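Local coordinates for protein nitrilotriacetate monooxygenase (Burkholderia pseudomallei, PDB 3SDO) that probably acts as an FMN-dependent monooxygenase, inserting one atom of molecular oxygen into an organic substrate, at residues A[93-98]-A[121-126]. Numbering follows the deposited sequence.
Sequences IGLVGT and GGRAGW
Arg123 meets Ile93 and Leu95 at the start of two neighbouring parallel strands, and its side chain can be traced atom by atom. Arg123 CB lies 3.9 Å from Ile93 O, CG stays near the same oxygen, and Arg123 CD comes within 3.2 Å of Ile93 O. With chi3 bent (-78°), the chain curls round this carbonyl, and Arg123 NH1 donates to Ile93 O at 2.9 Å, in the carbonyl plane on a lone pair. Leu95 CD1 rests over one guanidinium face, offset toward its rim, 4.1 Å from Arg123 CZ and 3.9 Å from Arg123 NH1. NE and NH2 bond Ser120 O and Ala87 O, and NH1 has a second acceptor in Thr90 OG1.

Further on, the backbones continue the pairing. Leu95 N donates to Arg123 O (2.8 Å), Gly125 N to Leu95 O and Gly97 N to Gly125 O, the ladder expected of parallel strands. The short segments 94-98 and 124-126 run at 24° to each other. Val96 CG2 packs 4.0 Å from Gly125 CA, on the side where a CB would sit, a closeness that the lack of a side chain on Gly125 permits. Trp126 presents its ring edge to Gly97 O, while NE1 bonds Met99 O.

Helix 106-119 links the strands in a beta-alpha-beta unit of the TIM-barrel-like fold; Thr98, a predicted FMN-binding residue, lies toward the C-terminal end of strand 94-100. Chemically, three main-chain oxygens and the Thr90 hydroxyl accept from the guanidinium, and their dipoles would probably stabilise its buried positive charge.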
loop_
_atom_site.group_PDB
_atom_site.type_symbol
_atom_site.label_atom_id
_atom_site.label_comp_id
_atom_site.label_asym_id
_atom_site.label_seq_id
_atom_site.Cartn_x
_atom_site.Cartn_y
_atom_site.Cartn_z
ATOM N N ILE A 93 13.996 8.409 6.854
ATOM C CA ILE A 93 14.203 6.978 6.717
ATOM C C ILE A 93 13.595 6.438 5.410
ATOM O O ILE A 93 12.495 6.824 5.000
ATOM C CB ILE A 93 13.717 6.215 7.946
ATOM C CG1 ILE A 93 14.260 4.778 7.961
ATOM C CG2 ILE A 93 12.179 6.195 8.008
ATOM C CD1 ILE A 93 14.171 4.104 9.353
ATOM N N GLY A 94 14.324 5.559 4.744
ATOM C CA GLY A 94 13.813 4.920 3.533
ATOM C C GLY A 94 12.656 3.982 3.818
ATOM O O GLY A 94 12.450 3.530 4.945
ATOM N N LEU A 95 11.876 3.715 2.782
ATOM C CA LEU A 95 10.599 3.008 2.916
ATOM C C LEU A 95 10.560 1.940 1.852
ATOM O O LEU A 95 10.177 2.216 0.706
ATOM C CB LEU A 95 9.453 3.998 2.720
ATOM C CG LEU A 95 9.505 5.196 3.661
ATOM C CD1 LEU A 95 8.599 6.344 3.125
ATOM C CD2 LEU A 95 9.090 4.760 5.073
ATOM N N VAL A 96 10.958 0.729 2.232
ATOM C CA VAL A 96 11.158 -0.344 1.288
ATOM C C VAL A 96 10.081 -1.405 1.489
ATOM O O VAL A 96 9.890 -1.917 2.603
ATOM C CB VAL A 96 12.538 -0.956 1.466
ATOM C CG1 VAL A 96 12.752 -2.135 0.489
ATOM C CG2 VAL A 96 13.610 0.133 1.285
ATOM N N GLY A 97 9.405 -1.737 0.397
ATOM C CA GLY A 97 8.305 -2.669 0.423
ATOM C C GLY A 97 8.380 -3.813 -0.549
ATOM O O GLY A 97 8.736 -3.655 -1.718
ATOM N N THR A 98 8.028 -4.994 -0.068
ATOM C CA THR A 98 7.935 -6.159 -0.943
ATOM C C THR A 98 6.694 -6.123 -1.844
ATOM O O THR A 98 5.600 -5.800 -1.404
ATOM C CB THR A 98 7.941 -7.468 -0.114
ATOM O OG1 THR A 98 9.235 -7.654 0.457
ATOM C CG2 THR A 98 7.599 -8.684 -0.972
ATOM N N GLY A 121 9.117 12.175 -0.842
ATOM C CA GLY A 121 10.278 12.998 -1.201
ATOM C C GLY A 121 11.494 12.179 -1.632
ATOM O O GLY A 121 12.645 12.599 -1.435
ATOM N N GLY A 122 11.251 11.028 -2.236
ATOM C CA GLY A 122 12.317 10.213 -2.803
ATOM C C GLY A 122 12.905 9.190 -1.864
ATOM O O GLY A 122 14.127 8.994 -1.840
ATOM N N ARG A 123 12.052 8.499 -1.101
ATOM C CA ARG A 123 12.518 7.530 -0.135
ATOM C C ARG A 123 11.997 6.106 -0.366
ATOM O O ARG A 123 12.203 5.235 0.476
ATOM C CB ARG A 123 12.105 7.994 1.270
ATOM C CG ARG A 123 12.803 9.247 1.736
ATOM C CD ARG A 123 12.463 9.536 3.211
ATOM N NE ARG A 123 11.131 10.132 3.386
ATOM C CZ ARG A 123 10.289 9.882 4.393
ATOM N NH1 ARG A 123 10.547 8.957 5.317
ATOM N NH2 ARG A 123 9.136 10.543 4.456
ATOM N N ALA A 124 11.329 5.863 -1.493
ATOM C CA ALA A 124 10.761 4.537 -1.757
ATOM C C ALA A 124 11.800 3.510 -2.214
ATOM O O ALA A 124 12.787 3.845 -2.900
ATOM C CB ALA A 124 9.652 4.637 -2.794
ATOM N N GLY A 125 11.543 2.254 -1.872
ATOM C CA GLY A 125 12.296 1.108 -2.398
ATOM C C GLY A 125 11.337 -0.031 -2.688
ATOM O O GLY A 125 10.321 -0.178 -2.005
ATOM N N TRP A 126 11.613 -0.812 -3.733
ATOM C CA TRP A 126 10.780 -1.968 -4.056
ATOM C C TRP A 126 11.640 -3.204 -3.961
ATOM O O TRP A 126 12.656 -3.298 -4.664
ATOM C CB TRP A 126 10.165 -1.843 -5.473
ATOM C CG TRP A 126 9.470 -3.086 -6.021
ATOM C CD1 TRP A 126 8.889 -4.079 -5.308
ATOM C CD2 TRP A 126 9.257 -3.420 -7.413
ATOM N NE1 TRP A 126 8.344 -5.026 -6.154
ATOM C CE2 TRP A 126 8.566 -4.647 -7.449
ATOM C CE3 TRP A 126 9.602 -2.806 -8.622
ATOM C CZ2 TRP A 126 8.226 -5.279 -8.647
ATOM C CZ3 TRP A 126 9.256 -3.416 -9.807
ATOM C CH2 TRP A 126 8.580 -4.651 -9.813
#